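Local atomic coordinates of ferredoxin component of carbazole 1,9a-dioxygenase (Nocardioides aromaticivorans, PDB entry 3GCE), a protein that carries a Rieske-type [2Fe-2S] cluster and probably passes electrons to the terminal oxygenase component of carbazole 1,9a-dioxygenase. Residues N49-A54 with I70-H75; V62-S67 with V76-V81; G32-V37 with E55-M60. All blocks are in the same frame, centred on the assembly; numbering follows the deposited sequence.

Contact 1: residues N49-A54 with I70-H75; sequences NLCSHA and IECPLH. With FES (Fe2/s2 (inorganic) cluster), chain B.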
loop_
_atom_site.group_PDB
_atom_site.type_symbol
_atom_site.label_atom_id
_atom_site.label_comp_id
_atom_site.label_asym_id
_atom_site.label_seq_id
_atom_site.Cartn_x
_atom_site.Cartn_y
_atom_site.Cartn_z
ATOM N N ASN A 49 -2.930 -2.713 4.605
ATOM C CA ASN A 49 -1.697 -2.657 5.374
ATOM C C ASN A 49 -1.452 -3.926 6.184
ATOM O O ASN A 49 -0.390 -4.084 6.756
ATOM C CB ASN A 49 -1.697 -1.453 6.327
ATOM C CG ASN A 49 -0.293 -1.092 6.808
ATOM O OD1 ASN A 49 0.659 -1.163 6.045
ATOM N ND2 ASN A 49 -0.171 -0.704 8.072
ATOM N N LEU A 50 -2.452 -4.794 6.267
ATOM C CA LEU A 50 -2.320 -6.013 7.061
ATOM C C LEU A 50 -1.869 -7.157 6.208
ATOM O O LEU A 50 -2.554 -7.521 5.255
ATOM C CB LEU A 50 -3.648 -6.409 7.703
ATOM C CG LEU A 50 -3.852 -6.053 9.159
ATOM C CD1 LEU A 50 -2.864 -6.861 10.060
ATOM C CD2 LEU A 50 -3.736 -4.537 9.327
ATOM N N CYS A 51 -0.743 -7.759 6.581
ATOM C CA CYS A 51 -0.229 -8.920 5.849
ATOM C C CYS A 51 -1.260 -10.057 5.919
ATOM O O CYS A 51 -1.906 -10.238 6.960
ATOM C CB CYS A 51 1.108 -9.369 6.466
ATOM S SG CYS A 51 1.884 -10.724 5.583
ATOM N N SER A 52 -1.427 -10.817 4.834
ATOM C CA SER A 52 -2.367 -11.936 4.861
ATOM C C SER A 52 -1.808 -13.188 5.550
ATOM O O SER A 52 -2.564 -14.130 5.855
ATOM C CB SER A 52 -2.777 -12.324 3.441
ATOM O OG SER A 52 -1.662 -12.840 2.766
ATOM N N HIS A 53 -0.512 -13.206 5.823
ATOM C CA HIS A 53 0.079 -14.411 6.371
ATOM C C HIS A 53 -0.181 -14.520 7.889
ATOM O O HIS A 53 -0.583 -15.573 8.387
ATOM C CB HIS A 53 1.583 -14.507 6.036
ATOM C CG HIS A 53 2.279 -15.601 6.779
ATOM N ND1 HIS A 53 3.229 -15.355 7.744
ATOM C CD2 HIS A 53 2.100 -16.941 6.759
ATOM C CE1 HIS A 53 3.634 -16.505 8.261
ATOM N NE2 HIS A 53 2.952 -17.481 7.687
ATOM N N ALA A 54 0.074 -13.437 8.611
ATOM C CA ALA A 54 -0.205 -13.366 10.042
ATOM C C ALA A 54 -0.348 -11.895 10.362
ATOM O O ALA A 54 -0.287 -11.055 9.466
ATOM C CB ALA A 54 0.915 -14.008 10.854
ATOM N N ILE A 70 6.219 -4.732 -1.725
ATOM C CA ILE A 70 6.402 -4.425 -0.315
ATOM C C ILE A 70 6.754 -5.744 0.396
ATOM O O ILE A 70 6.126 -6.782 0.182
ATOM C CB ILE A 70 5.127 -3.805 0.299
ATOM C CG1 ILE A 70 5.376 -3.353 1.751
ATOM C CG2 ILE A 70 3.952 -4.819 0.258
ATOM C CD1 ILE A 70 6.429 -2.245 1.898
ATOM N N GLU A 71 7.755 -5.689 1.254
ATOM C CA GLU A 71 8.220 -6.875 1.955
ATOM C C GLU A 71 7.780 -6.769 3.413
ATOM O O GLU A 71 8.076 -5.777 4.081
ATOM C CB GLU A 71 9.729 -6.957 1.846
ATOM C CG GLU A 71 10.403 -8.074 2.648
ATOM C CD GLU A 71 11.921 -8.040 2.457
ATOM O OE1 GLU A 71 12.439 -7.012 1.975
ATOM O OE2 GLU A 71 12.609 -9.025 2.789
ATOM N N CYS A 72 7.039 -7.769 3.890
ATOM C CA CYS A 72 6.489 -7.751 5.253
ATOM C C CYS A 72 7.647 -7.714 6.267
ATOM O O CYS A 72 8.622 -8.453 6.111
ATOM C CB CYS A 72 5.663 -9.031 5.461
ATOM S SG CYS A 72 4.989 -9.235 7.138
ATOM N N PRO A 73 7.546 -6.880 7.316
ATOM C CA PRO A 73 8.667 -6.839 8.270
ATOM C C PRO A 73 8.830 -8.090 9.155
ATOM O O PRO A 73 9.904 -8.284 9.769
ATOM C CB PRO A 73 8.346 -5.623 9.152
ATOM C CG PRO A 73 6.863 -5.475 9.092
ATOM C CD PRO A 73 6.462 -5.937 7.674
ATOM N N LEU A 74 7.800 -8.935 9.209
ATOM C CA LEU A 74 7.786 -9.990 10.193
ATOM C C LEU A 74 8.395 -11.291 9.672
ATOM O O LEU A 74 9.330 -11.812 10.290
ATOM C CB LEU A 74 6.383 -10.194 10.786
ATOM C CG LEU A 74 6.277 -11.174 11.955
ATOM C CD1 LEU A 74 7.213 -10.796 13.147
ATOM C CD2 LEU A 74 4.803 -11.287 12.391
ATOM N N HIS A 75 7.870 -11.826 8.571
ATOM C CA HIS A 75 8.462 -13.037 7.977
ATOM C C HIS A 75 8.890 -12.824 6.529
ATOM O O HIS A 75 9.155 -13.797 5.778
ATOM C CB HIS A 75 7.535 -14.245 8.065
ATOM C CG HIS A 75 6.887 -14.423 9.405
ATOM N ND1 HIS A 75 5.545 -14.215 9.607
ATOM C CD2 HIS A 75 7.390 -14.817 10.602
ATOM C CE1 HIS A 75 5.239 -14.472 10.870
ATOM N NE2 HIS A 75 6.347 -14.826 11.502
HETATM FE FE1 FES B . 3.752 -11.093 6.894
HETATM FE FE2 FES B . 4.269 -13.532 8.044
HETATM S S1 FES B . 5.034 -12.773 6.055
HETATM S S2 FES B . 3.079 -11.838 8.820
#
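The imidazoles of His-53 and His-75 meet at one iron, their planes 84° apart and centroids 4.9 Å apart. ND1 of His-75 comes in at the edge of the His-53 ring, close to its plane, while the His-75 ring carries CG of Leu-74 over one face, toward the rim, and has CB of Ala-54 at its edge. The two ND1 atoms are 3.2 Å apart because both bind FE2, His-53 ND1 and His-75 ND1 each at 2.1 Å. FE1 is held by sulfur instead, SG of Cys-51 at 2.3 Å and SG of Cys-72 at 2.2 Å. In both cysteines SG is anti to the backbone N (chi1 -176° and 176°), which turns the thiolates toward each other across the iron. Each sulfur also accepts a nearly straight N-H bond from two residues further on: His-53 N to Cys-51 SG, and Leu-74 N to Cys-72 SG, both 3.5 Å. Such bonds would be expected to spread the charge of the sulfurs and favour the reduced state. Two loops, each offering a cysteine and then a histidine, with the buried cysteines on one iron and the exposed histidines on the other, are the signature of the Rieske [2Fe-2S] site.

Contact 2: residues V62-S67 with V76-V81; sequences VFHAES and VGRFDV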
loop_
_atom_site.group_PDB
_atom_site.type_symbol
_atom_site.label_atom_id
_atom_site.label_comp_id
_atom_site.label_asym_id
_atom_site.label_seq_id
_atom_site.Cartn_x
_atom_site.Cartn_y
_atom_site.Cartn_z
ATOM N N VAL A 62 9.795 -3.246 4.046
ATOM C CA VAL A 62 10.735 -2.658 3.084
ATOM C C VAL A 62 10.095 -2.605 1.704
ATOM O O VAL A 62 9.589 -3.628 1.209
ATOM C CB VAL A 62 12.058 -3.452 3.065
ATOM C CG1 VAL A 62 12.990 -2.997 1.905
ATOM C CG2 VAL A 62 12.773 -3.277 4.419
ATOM N N PHE A 63 10.096 -1.415 1.086
ATOM C CA PHE A 63 9.579 -1.282 -0.268
ATOM C C PHE A 63 10.702 -1.435 -1.293
ATOM O O PHE A 63 11.744 -0.804 -1.170
ATOM C CB PHE A 63 8.816 0.045 -0.449
ATOM C CG PHE A 63 8.263 0.247 -1.834
ATOM C CD1 PHE A 63 7.223 -0.553 -2.312
ATOM C CD2 PHE A 63 8.776 1.246 -2.659
ATOM C CE1 PHE A 63 6.707 -0.358 -3.593
ATOM C CE2 PHE A 63 8.263 1.453 -3.953
ATOM C CZ PHE A 63 7.225 0.656 -4.408
ATOM N N HIS A 64 10.456 -2.279 -2.298
ATOM C CA HIS A 64 11.393 -2.556 -3.359
ATOM C C HIS A 64 10.875 -1.902 -4.628
ATOM O O HIS A 64 10.034 -2.469 -5.324
ATOM C CB HIS A 64 11.577 -4.079 -3.553
ATOM C CG HIS A 64 12.114 -4.770 -2.341
ATOM N ND1 HIS A 64 13.458 -4.993 -2.151
ATOM C CD2 HIS A 64 11.494 -5.250 -1.238
ATOM C CE1 HIS A 64 13.643 -5.580 -0.983
ATOM N NE2 HIS A 64 12.467 -5.748 -0.408
ATOM N N ALA A 65 11.374 -0.694 -4.909
ATOM C CA ALA A 65 10.877 0.091 -6.046
ATOM C C ALA A 65 11.103 -0.628 -7.376
ATOM O O ALA A 65 10.268 -0.545 -8.268
ATOM C CB ALA A 65 11.477 1.504 -6.066
ATOM N N GLU A 66 12.203 -1.362 -7.494
ATOM C CA GLU A 66 12.579 -1.986 -8.776
ATOM C C GLU A 66 11.575 -3.040 -9.196
ATOM O O GLU A 66 11.351 -3.244 -10.390
ATOM C CB GLU A 66 13.950 -2.660 -8.680
ATOM C CG GLU A 66 14.693 -2.437 -7.358
ATOM C CD GLU A 66 14.197 -3.299 -6.168
ATOM O OE1 GLU A 66 13.486 -4.297 -6.441
ATOM O OE2 GLU A 66 14.482 -2.975 -4.982
ATOM N N SER A 67 11.012 -3.748 -8.213
ATOM C CA SER A 67 10.070 -4.819 -8.470
ATOM C C SER A 67 8.635 -4.489 -8.026
ATOM O O SER A 67 7.738 -5.320 -8.200
ATOM C CB SER A 67 10.567 -6.121 -7.812
ATOM O OG SER A 67 10.552 -6.022 -6.392
ATOM N N VAL A 76 8.945 -11.553 6.142
ATOM C CA VAL A 76 9.521 -11.120 4.851
ATOM C C VAL A 76 8.899 -11.777 3.599
ATOM O O VAL A 76 9.539 -11.916 2.552
ATOM C CB VAL A 76 11.101 -11.086 4.841
ATOM C CG1 VAL A 76 11.613 -10.090 5.889
ATOM C CG2 VAL A 76 11.760 -12.481 5.012
ATOM N N GLY A 77 7.633 -12.173 3.732
ATOM C CA GLY A 77 6.791 -12.400 2.557
ATOM C C GLY A 77 6.713 -11.121 1.740
ATOM O O GLY A 77 7.079 -10.053 2.231
ATOM N N ARG A 78 6.240 -11.202 0.496
ATOM C CA ARG A 78 6.096 -9.994 -0.333
ATOM C C ARG A 78 4.766 -9.928 -1.061
ATOM O O ARG A 78 4.170 -10.967 -1.346
ATOM C CB ARG A 78 7.210 -9.868 -1.370
ATOM C CG ARG A 78 8.624 -9.706 -0.781
ATOM C CD ARG A 78 9.661 -9.367 -1.858
ATOM N NE ARG A 78 11.023 -9.381 -1.305
ATOM C CZ ARG A 78 12.116 -8.963 -1.947
ATOM N NH1 ARG A 78 12.042 -8.490 -3.190
ATOM N NH2 ARG A 78 13.293 -9.026 -1.338
ATOM N N PHE A 79 4.314 -8.700 -1.333
ATOM C CA PHE A 79 3.140 -8.447 -2.190
ATOM C C PHE A 79 3.483 -7.474 -3.303
ATOM O O PHE A 79 4.314 -6.566 -3.126
ATOM C CB PHE A 79 1.974 -7.863 -1.378
ATOM C CG PHE A 79 1.494 -8.782 -0.271
ATOM C CD1 PHE A 79 2.035 -8.682 1.015
ATOM C CD2 PHE A 79 0.449 -9.692 -0.499
ATOM C CE1 PHE A 79 1.591 -9.521 2.063
ATOM C CE2 PHE A 79 0.003 -10.522 0.532
ATOM C CZ PHE A 79 0.574 -10.420 1.820
ATOM N N ASP A 80 2.811 -7.649 -4.431
ATOM C CA ASP A 80 2.831 -6.670 -5.502
ATOM C C ASP A 80 1.914 -5.497 -5.055
ATOM O O ASP A 80 0.725 -5.696 -4.824
ATOM C CB ASP A 80 2.324 -7.331 -6.794
ATOM C CG ASP A 80 2.060 -6.317 -7.910
ATOM O OD1 ASP A 80 2.742 -5.243 -7.938
ATOM O OD2 ASP A 80 1.159 -6.598 -8.750
ATOM N N VAL A 81 2.469 -4.290 -4.944
ATOM C CA VAL A 81 1.672 -3.114 -4.541
ATOM C C VAL A 81 0.647 -2.653 -5.562
ATOM O O VAL A 81 -0.263 -1.893 -5.212
ATOM C CB VAL A 81 2.557 -1.927 -4.084
ATOM C CG1 VAL A 81 3.401 -2.340 -2.867
ATOM C CG2 VAL A 81 3.453 -1.404 -5.224
HETATM O O HOH W 1 5.215 -6.367 -8.175
#
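Arg-78 reaches from strand 78-80 to His-64 on strand 62-64, passing over strand 69-71, which lies between them in the antiparallel sheet of the Rieske cluster-binding region. From CB its chain leaves with CG anti to the carbonyl carbon (chi1 -63°) and runs extended to NE, which comes within 4.0 Å of His-64 NE2. Beyond it CZ sits 3.6 Å from His-64 NE2, NH1 lies above the middle of the imidazole, and NH2 is 3.5 Å from His-64 CE1. Guanidinium and ring are thus stacked face on face, planes 14° apart and centres separated by 3.8 Å. Glutamates of the middle strand fix both groups: Glu-69 forms a salt bridge with NH1, and Glu-71 takes a hydrogen bond from His-64 NE2. An alanine in place of His-64 would probably leave one guanidinium face without its stacking partner and Glu-71 OE1 without this hydrogen bond. Further along, Phe-63 and Val-81 cross at about a right angle, the methyl CG2 of the valine meeting the edge of the phenyl ring. A water lies between the segments, 2.7 Å from both Ser-67 O and Asp-80 OD1.

Contact 3: residues G32-V37 with E55-M60; sequences GDEVMV and EAYLDM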
loop_
_atom_site.group_PDB
_atom_site.type_symbol
_atom_site.label_atom_id
_atom_site.label_comp_id
_atom_site.label_asym_id
_atom_site.label_seq_id
_atom_site.Cartn_x
_atom_site.Cartn_y
_atom_site.Cartn_z
ATOM N N GLY A 32 -12.183 2.974 8.265
ATOM C CA GLY A 32 -12.060 1.841 9.170
ATOM C C GLY A 32 -11.013 0.826 8.756
ATOM O O GLY A 32 -10.561 0.042 9.598
ATOM N N ASP A 33 -10.632 0.821 7.472
ATOM C CA ASP A 33 -9.580 -0.094 6.982
ATOM C C ASP A 33 -8.215 0.572 6.907
ATOM O O ASP A 33 -8.089 1.686 6.416
ATOM C CB ASP A 33 -9.932 -0.671 5.616
ATOM C CG ASP A 33 -11.185 -1.525 5.655
ATOM O OD1 ASP A 33 -11.253 -2.456 6.484
ATOM O OD2 ASP A 33 -12.107 -1.247 4.870
ATOM N N GLU A 34 -7.188 -0.139 7.368
ATOM C CA GLU A 34 -5.849 0.402 7.362
ATOM C C GLU A 34 -5.215 0.087 6.014
ATOM O O GLU A 34 -5.180 -1.088 5.571
ATOM C CB GLU A 34 -5.017 -0.203 8.492
ATOM C CG GLU A 34 -3.804 0.608 8.872
ATOM C CD GLU A 34 -3.046 -0.023 10.042
ATOM O OE1 GLU A 34 -3.677 -0.401 11.064
ATOM O OE2 GLU A 34 -1.817 -0.151 9.935
ATOM N N VAL A 35 -4.728 1.139 5.365
ATOM C CA VAL A 35 -4.265 1.038 3.987
ATOM C C VAL A 35 -2.842 1.570 3.816
ATOM O O VAL A 35 -2.534 2.712 4.188
ATOM C CB VAL A 35 -5.231 1.780 3.030
ATOM C CG1 VAL A 35 -4.743 1.686 1.600
ATOM C CG2 VAL A 35 -6.606 1.167 3.130
ATOM N N MET A 36 -1.976 0.724 3.272
ATOM C CA MET A 36 -0.612 1.123 2.981
ATOM C C MET A 36 -0.607 1.855 1.651
ATOM O O MET A 36 -1.132 1.345 0.658
ATOM C CB MET A 36 0.301 -0.101 2.903
ATOM C CG MET A 36 1.799 0.255 2.837
ATOM S SD MET A 36 2.453 0.106 1.183
ATOM C CE MET A 36 2.435 -1.643 1.150
ATOM N N VAL A 37 -0.005 3.041 1.651
ATOM C CA VAL A 37 0.102 3.863 0.458
ATOM C C VAL A 37 1.584 4.103 0.196
ATOM O O VAL A 37 2.335 4.359 1.138
ATOM C CB VAL A 37 -0.730 5.177 0.635
ATOM C CG1 VAL A 37 -0.531 6.144 -0.515
ATOM C CG2 VAL A 37 -2.201 4.813 0.731
ATOM N N GLU A 55 -0.556 -11.559 11.624
ATOM C CA GLU A 55 -0.672 -10.159 11.943
ATOM C C GLU A 55 0.676 -9.469 11.783
ATOM O O GLU A 55 1.604 -9.707 12.561
ATOM C CB GLU A 55 -1.217 -9.945 13.349
ATOM C CG GLU A 55 -1.576 -8.490 13.591
ATOM C CD GLU A 55 -1.613 -8.143 15.060
ATOM O OE1 GLU A 55 -1.618 -9.087 15.892
ATOM O OE2 GLU A 55 -1.644 -6.931 15.379
ATOM N N ALA A 56 0.787 -8.624 10.764
ATOM C CA ALA A 56 1.937 -7.713 10.649
ATOM C C ALA A 56 1.544 -6.540 9.767
ATOM O O ALA A 56 0.604 -6.657 8.984
ATOM C CB ALA A 56 3.158 -8.427 10.085
ATOM N N TYR A 57 2.271 -5.434 9.892
ATOM C CA TYR A 57 1.890 -4.178 9.273
ATOM C C TYR A 57 2.883 -3.799 8.179
ATOM O O TYR A 57 4.037 -3.487 8.436
ATOM C CB TYR A 57 1.655 -3.073 10.351
ATOM C CG TYR A 57 0.618 -3.574 11.332
ATOM C CD1 TYR A 57 -0.750 -3.385 11.077
ATOM C CD2 TYR A 57 0.983 -4.311 12.460
ATOM C CE1 TYR A 57 -1.731 -3.890 11.947
ATOM C CE2 TYR A 57 -0.012 -4.842 13.348
ATOM C CZ TYR A 57 -1.363 -4.604 13.063
ATOM O OH TYR A 57 -2.366 -5.088 13.872
ATOM N N LEU A 58 2.407 -3.884 6.933
ATOM C CA LEU A 58 3.277 -3.831 5.775
ATOM C C LEU A 58 4.053 -2.517 5.607
ATOM O O LEU A 58 5.183 -2.530 5.144
ATOM C CB LEU A 58 2.471 -4.124 4.498
ATOM C CG LEU A 58 1.816 -5.511 4.475
ATOM C CD1 LEU A 58 0.959 -5.625 3.199
ATOM C CD2 LEU A 58 2.882 -6.646 4.523
ATOM N N ASP A 59 3.455 -1.392 5.971
ATOM C CA ASP A 59 4.142 -0.101 5.886
ATOM C C ASP A 59 5.435 -0.026 6.721
ATOM O O ASP A 59 6.287 0.828 6.475
ATOM C CB ASP A 59 3.186 1.046 6.267
ATOM C CG ASP A 59 3.026 1.224 7.765
ATOM O OD1 ASP A 59 2.482 0.344 8.464
ATOM O OD2 ASP A 59 3.420 2.296 8.250
ATOM N N MET A 60 5.560 -0.909 7.718
ATOM C CA MET A 60 6.764 -0.977 8.554
ATOM C C MET A 60 7.832 -1.899 7.952
ATOM O O MET A 60 8.928 -2.025 8.510
ATOM C CB MET A 60 6.413 -1.464 9.974
ATOM C CG MET A 60 5.361 -0.642 10.736
ATOM S SD MET A 60 5.737 1.097 10.720
ATOM C CE MET A 60 7.172 1.093 11.806
#
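Glu-34, near the start of strand 33-40, sends its side chain toward the loop 55-60 and crosses Tyr-57 at about a right angle. With CG anti to the backbone N (chi1 -160°) and the chain extended beyond it, the carboxylate comes up to the ring obliquely, OE2 lying 3.6 Å from Tyr-57 CD1; the two planes differ by only 10°. Asp-59 OD1, a like charge, lies 4.6 Å from Glu-34 OE2; the hydrogen bond that OE2 accepts from Asn-49 ND2 may ease the repulsion. The Tyr-57 hydroxyl points to Glu-55 OE2 at a doubtfully short 2.5 Å. Two residues along the strand, Met-36 points to the same loop and makes the apolar part of the contact. Its CG packs 3.8 Å from Asp-59 CB, the two side chains running past each other in opposite directions. Bends at chi2 and chi3 then carry the methyl CE to Leu-58 CB, 4.2 Å away, where Ile-70 also touches both side chains. Leu-58 in turn reaches the neighbourhood of the cluster cysteines Cys-51 and Cys-72. This is the junction characteristic of the Rieske fold, where the cluster-binding subdomain packs against the strands of the basal beta domain.

How the contacts relate
Contact 1 holds the cluster and is partly buried, its cysteines inside and its histidines exposed; contact 3, also partly buried, lies nearest the centre of the chain, and contact 2 is a surface contact. Metal coordination gives way to a charged stack in contact 2 and to mixed polar and apolar packing in contact 3. Contacts 1 and 2 share one sheet: Glu-71 between strands 62-64 and 78-80 bonds through its N to Val-62 O. Asn-49 ties contact 1 to contact 3 through its side-chain amide, whose OD1 accepts from Asp-59 N. Contacts 2 and 3 meet through apolar groups, Phe-79 against Leu-58 and Val-81 against Met-36.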